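Local atomic coordinates of phosphoacetylglucosamine mutase (Aspergillus lentulus, PDB entry 5O9X), a protein that interconverts N-acetylglucosamine 6-phosphate and N-acetylglucosamine 1-phosphate, a phosphomutase reaction on the route to UDP-N-acetylglucosamine. Residues A[206-211]-A[438-443]; A[372-377]-A[388-393]; A[395-400]-A[413-418]. The protein carries 1 engineered substitution. All coordinates share one frame; numbering follows the deposited sequence.

Interaction 1: A[206-211]-A[438-443]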
ATOM      1  N   VAL A 206       2.295  24.812 -15.625  1.00 22.01           N
ATOM      2  CA  VAL A 206       1.258  24.025 -16.353  1.00 23.67           C
ATOM      3  C   VAL A 206      -0.031  24.071 -15.547  1.00 24.45           C
ATOM      4  O   VAL A 206      -0.025  24.488 -14.404  1.00 24.33           O
ATOM      5  CB  VAL A 206       1.746  22.523 -16.556  1.00 21.54           C
ATOM      6  CG1 VAL A 206       3.116  22.468 -17.277  1.00 21.62           C
ATOM      7  CG2 VAL A 206       1.905  21.806 -15.213  1.00 20.57           C
ATOM      8  N   LYS A 207      -1.102  23.556 -16.096  1.00 26.07           N
ATOM      9  CA  LYS A 207      -2.386  23.506 -15.406  1.00 25.79           C
ATOM     10  C   LYS A 207      -3.067  22.197 -15.703  1.00 24.84           C
ATOM     11  O   LYS A 207      -2.956  21.667 -16.817  1.00 21.92           O
ATOM     12  CB  LYS A 207      -3.303  24.637 -15.922  1.00 31.58           C
ATOM     13  CG  LYS A 207      -2.881  26.020 -15.373  1.00 34.15           C
ATOM     14  CD  LYS A 207      -4.059  26.985 -15.348  1.00 43.88           C
ATOM     15  CE  LYS A 207      -3.553  28.406 -15.196  1.00 46.42           C
ATOM     16  NZ  LYS A 207      -4.289  29.102 -14.093  1.00 53.86           N
ATOM     17  N   VAL A 208      -3.784  21.684 -14.696  1.00 20.93           N
ATOM     18  CA  VAL A 208      -4.684  20.566 -14.846  1.00 21.02           C
ATOM     19  C   VAL A 208      -5.872  20.996 -15.695  1.00 23.12           C
ATOM     20  O   VAL A 208      -6.310  22.115 -15.569  1.00 22.50           O
ATOM     21  CB  VAL A 208      -5.193  20.153 -13.424  1.00 20.67           C
ATOM     22  CG1 VAL A 208      -6.344  19.175 -13.509  1.00 19.79           C
ATOM     23  CG2 VAL A 208      -4.021  19.539 -12.655  1.00 19.70           C
ATOM     24  N   LYS A 209      -6.441  20.104 -16.473  1.00 22.41           N
ATOM     25  CA  LYS A 209      -7.626  20.424 -17.207  1.00 25.24           C
ATOM     26  C   LYS A 209      -8.665  19.385 -16.770  1.00 27.59           C
ATOM     27  O   LYS A 209      -8.347  18.163 -16.699  1.00 26.39           O
ATOM     28  CB  LYS A 209      -7.244  20.342 -18.712  1.00 37.23           C
ATOM     29  CG  LYS A 209      -8.338  20.003 -19.724  1.00 52.17           C
ATOM     30  CD  LYS A 209      -9.088  21.243 -20.261  1.00 65.62           C
ATOM     31  CE  LYS A 209     -10.425  20.880 -20.921  1.00 62.76           C
ATOM     32  NZ  LYS A 209     -11.295  19.988 -20.063  1.00 54.89           N
ATOM     33  N   GLY A 210      -9.902  19.878 -16.562  1.00 22.06           N
ATOM     34  CA  GLY A 210     -11.105  19.133 -16.230  1.00 24.72           C
ATOM     35  C   GLY A 210     -11.059  18.751 -14.727  1.00 22.05           C
ATOM     36  O   GLY A 210      -9.997  18.719 -14.107  1.00 23.81           O
ATOM     37  N   SER A 211     -12.200  18.381 -14.196  1.00 21.46           N
ATOM     38  CA  SER A 211     -12.320  18.037 -12.783  1.00 19.00           C
ATOM     39  C   SER A 211     -11.736  16.630 -12.562  1.00 19.37           C
ATOM     40  O   SER A 211     -11.598  15.818 -13.526  1.00 17.22           O
ATOM     41  CB  SER A 211     -13.798  18.032 -12.415  1.00 19.61           C
ATOM     42  OG  SER A 211     -14.521  17.154 -13.267  1.00 22.09           O
ATOM     43  N   ILE A 438       1.493  14.799 -13.784  1.00 16.38           N
ATOM     44  CA  ILE A 438       1.964  14.210 -15.017  1.00 15.57           C
ATOM     45  C   ILE A 438       1.075  14.496 -16.200  1.00 15.81           C
ATOM     46  O   ILE A 438       1.561  14.867 -17.310  1.00 16.42           O
ATOM     47  CB  ILE A 438       2.249  12.686 -14.897  1.00 14.93           C
ATOM     48  CG1 ILE A 438       3.376  12.440 -13.878  1.00 16.61           C
ATOM     49  CG2 ILE A 438       2.699  12.167 -16.318  1.00 14.51           C
ATOM     50  CD1 ILE A 438       3.460  10.936 -13.479  1.00 17.99           C
ATOM     51  N   LEU A 439      -0.213  14.229 -16.060  1.00 14.59           N
ATOM     52  CA  LEU A 439      -1.164  14.520 -17.168  1.00 14.90           C
ATOM     53  C   LEU A 439      -1.125  15.987 -17.544  1.00 15.99           C
ATOM     54  O   LEU A 439      -1.270  16.313 -18.749  1.00 16.89           O
ATOM     55  CB  LEU A 439      -2.604  14.195 -16.770  1.00 15.05           C
ATOM     56  CG  LEU A 439      -2.735  12.668 -16.517  1.00 18.67           C
ATOM     57  CD1 LEU A 439      -4.114  12.438 -15.863  1.00 17.85           C
ATOM     58  CD2 LEU A 439      -2.525  11.762 -17.762  1.00 17.06           C
ATOM     59  N   ALA A 440      -0.964  16.876 -16.543  1.00 15.40           N
ATOM     60  CA  ALA A 440      -0.958  18.339 -16.816  1.00 16.38           C
ATOM     61  C   ALA A 440       0.317  18.660 -17.671  1.00 17.85           C
ATOM     62  O   ALA A 440       0.244  19.482 -18.601  1.00 16.91           O
ATOM     63  CB  ALA A 440      -0.903  19.154 -15.515  1.00 16.54           C
ATOM     64  N   HIS A 441       1.481  18.064 -17.319  1.00 16.20           N
ATOM     65  CA  HIS A 441       2.691  18.313 -18.082  1.00 17.85           C
ATOM     66  C   HIS A 441       2.661  17.724 -19.508  1.00 19.36           C
ATOM     67  O   HIS A 441       3.052  18.390 -20.482  1.00 15.75           O
ATOM     68  CB  HIS A 441       3.920  17.761 -17.365  1.00 20.06           C
ATOM     69  CG  HIS A 441       4.401  18.638 -16.252  1.00 24.81           C
ATOM     70  ND1 HIS A 441       5.361  19.609 -16.454  1.00 26.02           N
ATOM     71  CD2 HIS A 441       4.035  18.726 -14.947  1.00 23.02           C
ATOM     72  CE1 HIS A 441       5.598  20.229 -15.305  1.00 26.43           C
ATOM     73  NE2 HIS A 441       4.795  19.729 -14.383  1.00 26.55           N
ATOM     74  N   LYS A 442       2.185  16.493 -19.623  1.00 15.94           N
ATOM     75  CA  LYS A 442       2.091  15.835 -20.935  1.00 17.93           C
ATOM     76  C   LYS A 442       1.004  16.471 -21.796  1.00 17.85           C
ATOM     77  O   LYS A 442       1.075  16.396 -23.043  1.00 17.54           O
ATOM     78  CB  LYS A 442       1.816  14.298 -20.778  1.00 16.83           C
ATOM     79  CG  LYS A 442       3.027  13.496 -20.185  1.00 17.89           C
ATOM     80  CD  LYS A 442       2.574  11.987 -20.149  1.00 18.73           C
ATOM     81  CE  LYS A 442       3.646  10.946 -19.807  1.00 20.35           C
ATOM     82  NZ  LYS A 442       4.740  10.955 -20.836  1.00 21.20           N
ATOM     83  N   GLY A 443      -0.012  17.054 -21.163  1.00 17.11           N
ATOM     84  CA  GLY A 443      -1.189  17.688 -21.859  1.00 15.91           C
ATOM     85  C   GLY A 443      -2.244  16.613 -22.120  1.00 19.02           C
ATOM     86  O   GLY A 443      -3.269  16.856 -22.742  1.00 17.72           O
TER
HETATM   87  O   HOH W   1      -2.211  20.147 -19.470  1.00 42.27           O
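The extended loop 206-211 runs past the last turn of the helix that ends at Lys-442, and the backbones come nearest where the CA atoms of Val-208 and Ala-440 stand 4.8 Å apart. A methyl side chain on the helix makes that approach possible: Ala-440 CB points at the loop and sits 3.5 Å from Lys-207 O, with Val-206 CG2 and Val-208 CG2 near it as apolar neighbours. Val-206 does most of the work on the loop side. Its CG2 stands over one face of the His-441 imidazole, 3.8 Å from the ring centroid and 18° off the ring normal, a CH-pi contact. The other branch, CG1, comes within 3.7 Å of His-441 ND1, so both methyls lie over the same face, CG2 toward NE2 and CD2, CG1 toward ND1, and the valine and histidine side chains cross at about a right angle. Although His-441 leaves the helix pointing away from the loop, its CG lies anti to its own carbonyl carbon (chi1 -79°), and the ring end comes back within touching distance of Val-206. The contact joins domain II to domain III of the phosphohexomutase fold: the loop leads into strand 212-215 of one, and the helix closes the other. NE2 of the histidine is used elsewhere, in a hydrogen bond to Val-202 O, at the C-terminal end of helix 188-202; together with Val-206 over its face, this should restrict the ring's rotation. Polar linkage between the segments comes through a water, 2.7 Å from Ala-440 O and 3.1 Å from Lys-207 O, though further acceptors compete for its protons.

Interaction 2: A[372-377]-A[388-393]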
ATOM      1  N   ARG A 372      17.133  -1.831  -6.110  1.00 31.72           N
ATOM      2  CA  ARG A 372      18.220  -2.182  -7.021  1.00 32.11           C
ATOM      3  C   ARG A 372      18.432  -1.165  -8.169  1.00 33.88           C
ATOM      4  O   ARG A 372      19.400  -1.274  -8.920  1.00 36.69           O
ATOM      5  CB  ARG A 372      18.050  -3.625  -7.515  1.00 37.19           C
ATOM      6  CG  ARG A 372      17.992  -4.567  -6.302  1.00 47.93           C
ATOM      7  CD  ARG A 372      18.184  -6.058  -6.548  1.00 63.47           C
ATOM      8  NE  ARG A 372      19.132  -6.395  -7.624  1.00 78.16           N
ATOM      9  CZ  ARG A 372      19.325  -7.631  -8.106  1.00 79.81           C
ATOM     10  NH1 ARG A 372      18.652  -8.665  -7.605  1.00 74.52           N
ATOM     11  NH2 ARG A 372      20.193  -7.844  -9.093  1.00 73.16           N
ATOM     12  N   PHE A 373      17.521  -0.184  -8.284  1.00 26.34           N
ATOM     13  CA  PHE A 373      17.535   0.802  -9.376  1.00 28.08           C
ATOM     14  C   PHE A 373      17.912   2.170  -8.806  1.00 26.59           C
ATOM     15  O   PHE A 373      17.744   2.380  -7.603  1.00 28.96           O
ATOM     16  CB  PHE A 373      16.128   0.841 -10.027  1.00 22.01           C
ATOM     17  CG  PHE A 373      15.759  -0.484 -10.627  1.00 23.78           C
ATOM     18  CD1 PHE A 373      16.419  -0.947 -11.742  1.00 23.83           C
ATOM     19  CD2 PHE A 373      14.747  -1.289 -10.051  1.00 26.23           C
ATOM     20  CE1 PHE A 373      16.118  -2.204 -12.301  1.00 27.44           C
ATOM     21  CE2 PHE A 373      14.432  -2.553 -10.613  1.00 22.91           C
ATOM     22  CZ  PHE A 373      15.112  -3.005 -11.731  1.00 26.04           C
ATOM     23  N   ASP A 374      18.391   3.080  -9.670  1.00 32.12           N
ATOM     24  CA  ASP A 374      18.551   4.503  -9.303  1.00 31.77           C
ATOM     25  C   ASP A 374      17.158   5.061  -9.014  1.00 27.87           C
ATOM     26  O   ASP A 374      16.924   5.714  -7.997  1.00 28.91           O
ATOM     27  CB  ASP A 374      19.197   5.325 -10.490  1.00 36.34           C
ATOM     28  CG  ASP A 374      20.631   4.810 -10.935  1.00 41.10           C
ATOM     29  OD1 ASP A 374      21.431   4.432 -10.064  1.00 36.86           O
ATOM     30  OD2 ASP A 374      20.942   4.816 -12.166  1.00 43.68           O
ATOM     31  N   VAL A 375      16.226   4.807  -9.941  1.00 23.63           N
ATOM     32  CA  VAL A 375      14.800   5.219  -9.759  1.00 20.75           C
ATOM     33  C   VAL A 375      13.960   3.887  -9.785  1.00 20.45           C
ATOM     34  O   VAL A 375      13.926   3.222 -10.814  1.00 21.13           O
ATOM     35  CB  VAL A 375      14.376   6.158 -10.920  1.00 20.96           C
ATOM     36  CG1 VAL A 375      12.940   6.581 -10.751  1.00 19.18           C
ATOM     37  CG2 VAL A 375      15.322   7.418 -10.997  1.00 18.38           C
ATOM     38  N   GLY A 376      13.335   3.499  -8.687  1.00 20.25           N
ATOM     39  CA  GLY A 376      12.632   2.200  -8.737  1.00 18.96           C
ATOM     40  C   GLY A 376      11.112   2.528  -8.698  1.00 17.76           C
ATOM     41  O   GLY A 376      10.569   3.017  -7.667  1.00 20.43           O
ATOM     42  N   VAL A 377      10.426   2.296  -9.805  1.00 17.38           N
ATOM     43  CA  VAL A 377       8.994   2.633  -9.836  1.00 15.74           C
ATOM     44  C   VAL A 377       8.329   1.319  -9.400  1.00 15.98           C
ATOM     45  O   VAL A 377       8.568   0.269 -10.019  1.00 16.73           O
ATOM     46  CB  VAL A 377       8.538   3.007 -11.230  1.00 16.92           C
ATOM     47  CG1 VAL A 377       6.997   3.239 -11.262  1.00 17.59           C
ATOM     48  CG2 VAL A 377       9.264   4.277 -11.668  1.00 14.78           C
ATOM     49  N   THR A 388      10.801   5.078  -5.650  1.00 23.31           N
ATOM     50  CA  THR A 388      11.915   5.272  -4.715  1.00 26.10           C
ATOM     51  C   THR A 388      13.142   5.807  -5.519  1.00 25.81           C
ATOM     52  O   THR A 388      13.367   5.430  -6.653  1.00 26.13           O
ATOM     53  CB  THR A 388      12.152   3.976  -3.925  1.00 27.83           C
ATOM     54  OG1 THR A 388      13.195   4.215  -3.016  1.00 39.52           O
ATOM     55  CG2 THR A 388      12.591   2.900  -4.819  1.00 24.28           C
ATOM     56  N   PHE A 389      13.862   6.754  -4.938  1.00 29.95           N
ATOM     57  CA  PHE A 389      15.078   7.338  -5.570  1.00 28.44           C
ATOM     58  C   PHE A 389      16.233   6.972  -4.672  1.00 28.52           C
ATOM     59  O   PHE A 389      16.183   7.240  -3.472  1.00 27.55           O
ATOM     60  CB  PHE A 389      14.948   8.848  -5.642  1.00 28.88           C
ATOM     61  CG  PHE A 389      13.864   9.303  -6.581  1.00 28.60           C
ATOM     62  CD1 PHE A 389      14.158   9.544  -7.940  1.00 30.63           C
ATOM     63  CD2 PHE A 389      12.552   9.458  -6.111  1.00 31.11           C
ATOM     64  CE1 PHE A 389      13.161   9.967  -8.819  1.00 31.11           C
ATOM     65  CE2 PHE A 389      11.531   9.845  -6.989  1.00 35.76           C
ATOM     66  CZ  PHE A 389      11.851  10.114  -8.333  1.00 28.04           C
ATOM     67  N   SER A 390      17.207   6.313  -5.243  1.00 28.09           N
ATOM     68  CA  SER A 390      18.436   5.935  -4.473  1.00 32.11           C
ATOM     69  C   SER A 390      19.242   7.147  -3.975  1.00 35.56           C
ATOM     70  O   SER A 390      19.049   8.288  -4.455  1.00 27.57           O
ATOM     71  CB  SER A 390      19.368   5.106  -5.320  1.00 27.80           C
ATOM     72  OG  SER A 390      20.044   5.874  -6.332  1.00 31.79           O
ATOM     73  N   GLU A 391      20.147   6.913  -3.019  1.00 32.87           N
ATOM     74  CA  GLU A 391      21.069   7.977  -2.606  1.00 34.44           C
ATOM     75  C   GLU A 391      21.822   8.705  -3.775  1.00 28.93           C
ATOM     76  O   GLU A 391      21.788   9.941  -3.867  1.00 29.17           O
ATOM     77  CB  GLU A 391      21.985   7.481  -1.481  1.00 37.72           C
ATOM     78  CG  GLU A 391      21.292   7.362  -0.121  1.00 48.71           C
ATOM     79  CD  GLU A 391      20.337   8.531   0.213  1.00 57.94           C
ATOM     80  OE1 GLU A 391      20.801   9.696   0.264  1.00 64.96           O
ATOM     81  OE2 GLU A 391      19.111   8.297   0.416  1.00 53.90           O
ATOM     82  N   ASN A 392      22.407   7.921  -4.669  1.00 29.60           N
ATOM     83  CA  ASN A 392      23.090   8.403  -5.839  1.00 35.12           C
ATOM     84  C   ASN A 392      22.177   9.160  -6.782  1.00 35.37           C
ATOM     85  O   ASN A 392      22.584  10.159  -7.364  1.00 31.34           O
ATOM     86  CB  ASN A 392      23.805   7.256  -6.535  1.00 38.67           C
ATOM     87  CG  ASN A 392      25.074   6.826  -5.770  1.00 51.69           C
ATOM     88  OD1 ASN A 392      25.525   7.512  -4.830  1.00 51.54           O
ATOM     89  ND2 ASN A 392      25.654   5.702  -6.167  1.00 51.48           N
ATOM     90  N   ALA A 393      20.929   8.707  -6.924  1.00 33.17           N
ATOM     91  CA  ALA A 393      19.972   9.399  -7.815  1.00 27.37           C
ATOM     92  C   ALA A 393      19.628  10.765  -7.236  1.00 24.63           C
ATOM     93  O   ALA A 393      19.583  11.836  -7.975  1.00 25.31           O
ATOM     94  CB  ALA A 393      18.712   8.497  -8.034  1.00 24.57           C
TER
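Val-375 and Phe-389 face each other as a non-hydrogen-bonded pair in the antiparallel hairpin of strands 375-379 and 385-389, and their side chains lie side by side, pointing the same way. Both branches of the valine are used: CG2 comes within 3.9 Å of Phe-389 CD1, and CG1 lies equally close to CE1, so the isopropyl group meets one side of the ring at an oblique tilt. This is the dense, buried part. Leu-330 and Ile-332 pack on the valine, while helix 405-420 covers the phenylalanine through Leu-417 and Thr-418. In the next pair, Gly-376 and Thr-388 exchange backbone bonds in both directions, Gly-376 N to Thr-388 O at 2.8 Å and Thr-388 N to Gly-376 O at 2.9 Å. Thr-388 sets its CG2 between its own N and carbonyl carbon (chi1 -178° for OG1), which packs that methyl against the glycine, 3.5 Å from Gly-376 O.

Toward the partly exposed end the pairing gives way to a turn into helix 391-399. Here a nearly straight bond (175°) joins Ser-390 N to Asp-374 O, 2.8 Å long, and Ala-393 CB packs 3.3 Å from the same oxygen. The side chains are looser: Asp-374 OD1 and Ser-390 OG remain 4.2 Å apart, too far to bond. Asp-374 OD2 accepts from Lys-331 N, just before the neighbouring strand 332-337, whereas Ser-390 OG accepts from Ala-393 N as the helix N-cap. Ser-390 thus ends the strand pairing with its backbone N and starts the helix with its hydroxyl, and these two polar groups of one residue probably help set the direction in which the helix leaves the sheet.

Interaction 3: A[395-400]-A[413-418]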
ATOM      1  N   LYS A 395      21.384  12.609  -5.257  1.00 30.65           N
ATOM      2  CA  LYS A 395      22.596  13.456  -5.349  1.00 34.80           C
ATOM      3  C   LYS A 395      22.717  14.018  -6.771  1.00 29.51           C
ATOM      4  O   LYS A 395      22.855  15.202  -6.913  1.00 31.96           O
ATOM      5  CB  LYS A 395      23.884  12.692  -4.923  1.00 38.88           C
ATOM      6  CG  LYS A 395      24.343  12.957  -3.491  1.00 47.47           C
ATOM      7  CD  LYS A 395      25.752  12.382  -3.173  1.00 50.76           C
ATOM      8  CE  LYS A 395      26.868  12.896  -4.107  1.00 59.74           C
ATOM      9  NZ  LYS A 395      28.275  12.608  -3.674  1.00 61.33           N
ATOM     10  N   THR A 396      22.593  13.167  -7.795  1.00 29.51           N
ATOM     11  CA  THR A 396      22.507  13.583  -9.191  1.00 28.83           C
ATOM     12  C   THR A 396      21.402  14.610  -9.423  1.00 30.96           C
ATOM     13  O   THR A 396      21.664  15.628 -10.053  1.00 34.17           O
ATOM     14  CB  THR A 396      22.282  12.393 -10.113  1.00 30.06           C
ATOM     15  OG1 THR A 396      23.288  11.414  -9.868  1.00 27.99           O
ATOM     16  CG2 THR A 396      22.337  12.828 -11.603  1.00 32.96           C
ATOM     17  N   ILE A 397      20.177  14.350  -8.924  1.00 28.50           N
ATOM     18  CA  ILE A 397      19.034  15.269  -9.114  1.00 31.34           C
ATOM     19  C   ILE A 397      19.288  16.622  -8.427  1.00 34.07           C
ATOM     20  O   ILE A 397      18.917  17.666  -8.956  1.00 34.24           O
ATOM     21  CB  ILE A 397      17.718  14.602  -8.633  1.00 30.79           C
ATOM     22  CG1 ILE A 397      17.415  13.412  -9.585  1.00 26.68           C
ATOM     23  CG2 ILE A 397      16.559  15.593  -8.622  1.00 30.67           C
ATOM     24  CD1 ILE A 397      16.337  12.470  -9.079  1.00 29.61           C
ATOM     25  N   LYS A 398      19.915  16.580  -7.254  1.00 30.62           N
ATOM     26  CA  LYS A 398      20.162  17.781  -6.468  1.00 37.94           C
ATOM     27  C   LYS A 398      21.324  18.625  -7.052  1.00 31.17           C
ATOM     28  O   LYS A 398      21.203  19.850  -7.099  1.00 32.64           O
ATOM     29  CB  LYS A 398      20.482  17.431  -4.988  1.00 43.21           C
ATOM     30  CG  LYS A 398      20.542  18.645  -4.041  1.00 50.82           C
ATOM     31  CD  LYS A 398      21.229  18.319  -2.720  1.00 58.21           C
ATOM     32  CE  LYS A 398      21.037  19.477  -1.752  1.00 67.12           C
ATOM     33  NZ  LYS A 398      21.362  19.086  -0.348  1.00 66.90           N
ATOM     34  N   ASN A 399      22.398  17.979  -7.494  1.00 29.27           N
ATOM     35  CA  ASN A 399      23.677  18.658  -7.766  1.00 30.37           C
ATOM     36  C   ASN A 399      24.023  18.895  -9.205  1.00 33.25           C
ATOM     37  O   ASN A 399      24.972  19.605  -9.454  1.00 30.98           O
ATOM     38  CB  ASN A 399      24.843  17.878  -7.138  1.00 33.55           C
ATOM     39  CG  ASN A 399      24.711  17.759  -5.625  1.00 37.96           C
ATOM     40  OD1 ASN A 399      24.135  18.625  -4.961  1.00 40.71           O
ATOM     41  ND2 ASN A 399      25.243  16.670  -5.075  1.00 39.31           N
ATOM     42  N   THR A 400      23.309  18.280 -10.165  1.00 27.73           N
ATOM     43  CA  THR A 400      23.613  18.452 -11.585  1.00 28.13           C
ATOM     44  C   THR A 400      23.460  19.945 -11.921  1.00 27.98           C
ATOM     45  O   THR A 400      22.534  20.585 -11.436  1.00 25.27           O
ATOM     46  CB  THR A 400      22.623  17.636 -12.442  1.00 28.29           C
ATOM     47  OG1 THR A 400      22.992  16.253 -12.333  1.00 29.27           O
ATOM     48  CG2 THR A 400      22.718  18.016 -13.917  1.00 24.43           C
ATOM     49  N   CYS A 413      11.799  20.182 -12.112  1.00 22.92           N
ATOM     50  CA  CYS A 413      10.579  19.357 -12.023  1.00 23.13           C
ATOM     51  C   CYS A 413      10.951  18.035 -11.341  1.00 22.36           C
ATOM     52  O   CYS A 413      10.282  17.606 -10.416  1.00 26.45           O
ATOM     53  CB  CYS A 413       9.995  19.165 -13.439  1.00 23.74           C
ATOM     54  SG  CYS A 413       8.359  18.410 -13.321  1.00 27.99           S
ATOM     55  N   LEU A 414      12.059  17.406 -11.718  1.00 21.68           N
ATOM     56  CA  LEU A 414      12.448  16.157 -11.048  1.00 22.82           C
ATOM     57  C   LEU A 414      12.679  16.324  -9.579  1.00 22.42           C
ATOM     58  O   LEU A 414      12.284  15.473  -8.768  1.00 20.16           O
ATOM     59  CB  LEU A 414      13.725  15.545 -11.661  1.00 25.29           C
ATOM     60  CG  LEU A 414      13.586  14.685 -12.877  1.00 30.60           C
ATOM     61  CD1 LEU A 414      14.980  14.490 -13.449  1.00 29.83           C
ATOM     62  CD2 LEU A 414      12.925  13.335 -12.499  1.00 28.40           C
ATOM     63  N   GLN A 415      13.323  17.429  -9.189  1.00 22.30           N
ATOM     64  CA  GLN A 415      13.614  17.670  -7.766  1.00 22.53           C
ATOM     65  C   GLN A 415      12.321  17.793  -6.988  1.00 22.50           C
ATOM     66  O   GLN A 415      12.178  17.197  -5.910  1.00 24.08           O
ATOM     67  CB  GLN A 415      14.437  18.998  -7.577  1.00 24.86           C
ATOM     68  CG  GLN A 415      15.813  19.007  -8.259  1.00 24.97           C
ATOM     69  CD  GLN A 415      16.449  20.430  -8.340  1.00 30.11           C
ATOM     70  OE1 GLN A 415      15.765  21.449  -8.114  1.00 28.50           O
ATOM     71  NE2 GLN A 415      17.767  20.485  -8.626  1.00 30.91           N
ATOM     72  N   ALA A 416      11.356  18.534  -7.550  1.00 21.34           N
ATOM     73  CA  ALA A 416      10.076  18.691  -6.889  1.00 22.33           C
ATOM     74  C   ALA A 416       9.348  17.276  -6.719  1.00 22.51           C
ATOM     75  O   ALA A 416       8.716  16.984  -5.672  1.00 21.33           O
ATOM     76  CB  ALA A 416       9.198  19.664  -7.685  1.00 21.37           C
ATOM     77  N   LEU A 417       9.440  16.456  -7.764  1.00 20.97           N
ATOM     78  CA  LEU A 417       8.826  15.116  -7.771  1.00 23.49           C
ATOM     79  C   LEU A 417       9.392  14.277  -6.602  1.00 22.81           C
ATOM     80  O   LEU A 417       8.665  13.558  -5.928  1.00 24.67           O
ATOM     81  CB  LEU A 417       9.087  14.524  -9.173  1.00 27.57           C
ATOM     82  CG  LEU A 417       8.520  13.200  -9.641  1.00 38.88           C
ATOM     83  CD1 LEU A 417       8.156  13.322 -11.129  1.00 36.46           C
ATOM     84  CD2 LEU A 417       9.695  12.260  -9.457  1.00 43.48           C
ATOM     85  N   THR A 418      10.690  14.395  -6.323  1.00 23.89           N
ATOM     86  CA  THR A 418      11.275  13.647  -5.262  1.00 24.54           C
ATOM     87  C   THR A 418      10.754  14.166  -3.926  1.00 29.81           C
ATOM     88  O   THR A 418      10.760  13.413  -2.961  1.00 25.19           O
ATOM     89  CB  THR A 418      12.853  13.682  -5.223  1.00 28.50           C
ATOM     90  OG1 THR A 418      13.306  15.018  -4.958  1.00 27.02           O
ATOM     91  CG2 THR A 418      13.514  13.142  -6.543  1.00 24.27           C
TER
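Torsions at Ile-397 and Gln-415 set up the meeting: the glutamine keeps CG anti to its carbonyl carbon and stretches out beyond it, while in the isoleucine CG1 is anti to the carbonyl carbon (chi1 -67°), which leaves CG2 anti to the backbone N. The two side chains then slide past each other in opposite directions. Ile-397 CG2 beds against the stem of Gln-415, 3.5 Å from CG, with the CB of Leu-414 farther off at 4.2 Å. Beyond the stem, the amide turns to the first helix, and Gln-415 NE2 donates to Ile-397 O at 3.1 Å with an N-H...O angle of 166°. That oxygen lies in the amide plane of the glutamine, whereas the donor is tilted moderately from the carbonyl plane of Ile-397. One residue therefore answers both halves of its partner, aliphatic chain to methyl and amide to backbone carbonyl.

At the far end of the isoleucine, CD1 meets Thr-418 CG2 tip to tip at 3.9 Å. Thr-418 can offer its methyl because its hydroxyl is turned back on its own helix, donating to Gln-415 O at 2.6 Å.

Segments 395-399 and 413-418 belong to two consecutive helices of domain III packed at an oblique angle: their N-to-C directions differ by 130°, and their axes come within 9.4 Å of each other. Strand 385-389 is a neighbour of the junction through Phe-389, helix 306-324 takes Cys-413, Leu-414 and Leu-417 from another direction, and Arg-201 of helix 188-202 touches Gln-415.

How the interactions relate
From the N terminus, segment 206-211 comes first and waits 227 residues for its partner at 438-443, so interaction 1 closes a long loop around the other two. Within that loop, interaction 2 closes first, a short hairpin at the edge of the domain III sheet, and interaction 3 then closes a second short loop; the two follow in series, sharing helix 391-399 without crossing. They also touch: the Phe-389 ring of interaction 2 fastens the hairpin to the helix pair of interaction 3. Cys-413 of interaction 3 in turn meets His-441 of interaction 1, where the path leads on from domain III to domain II.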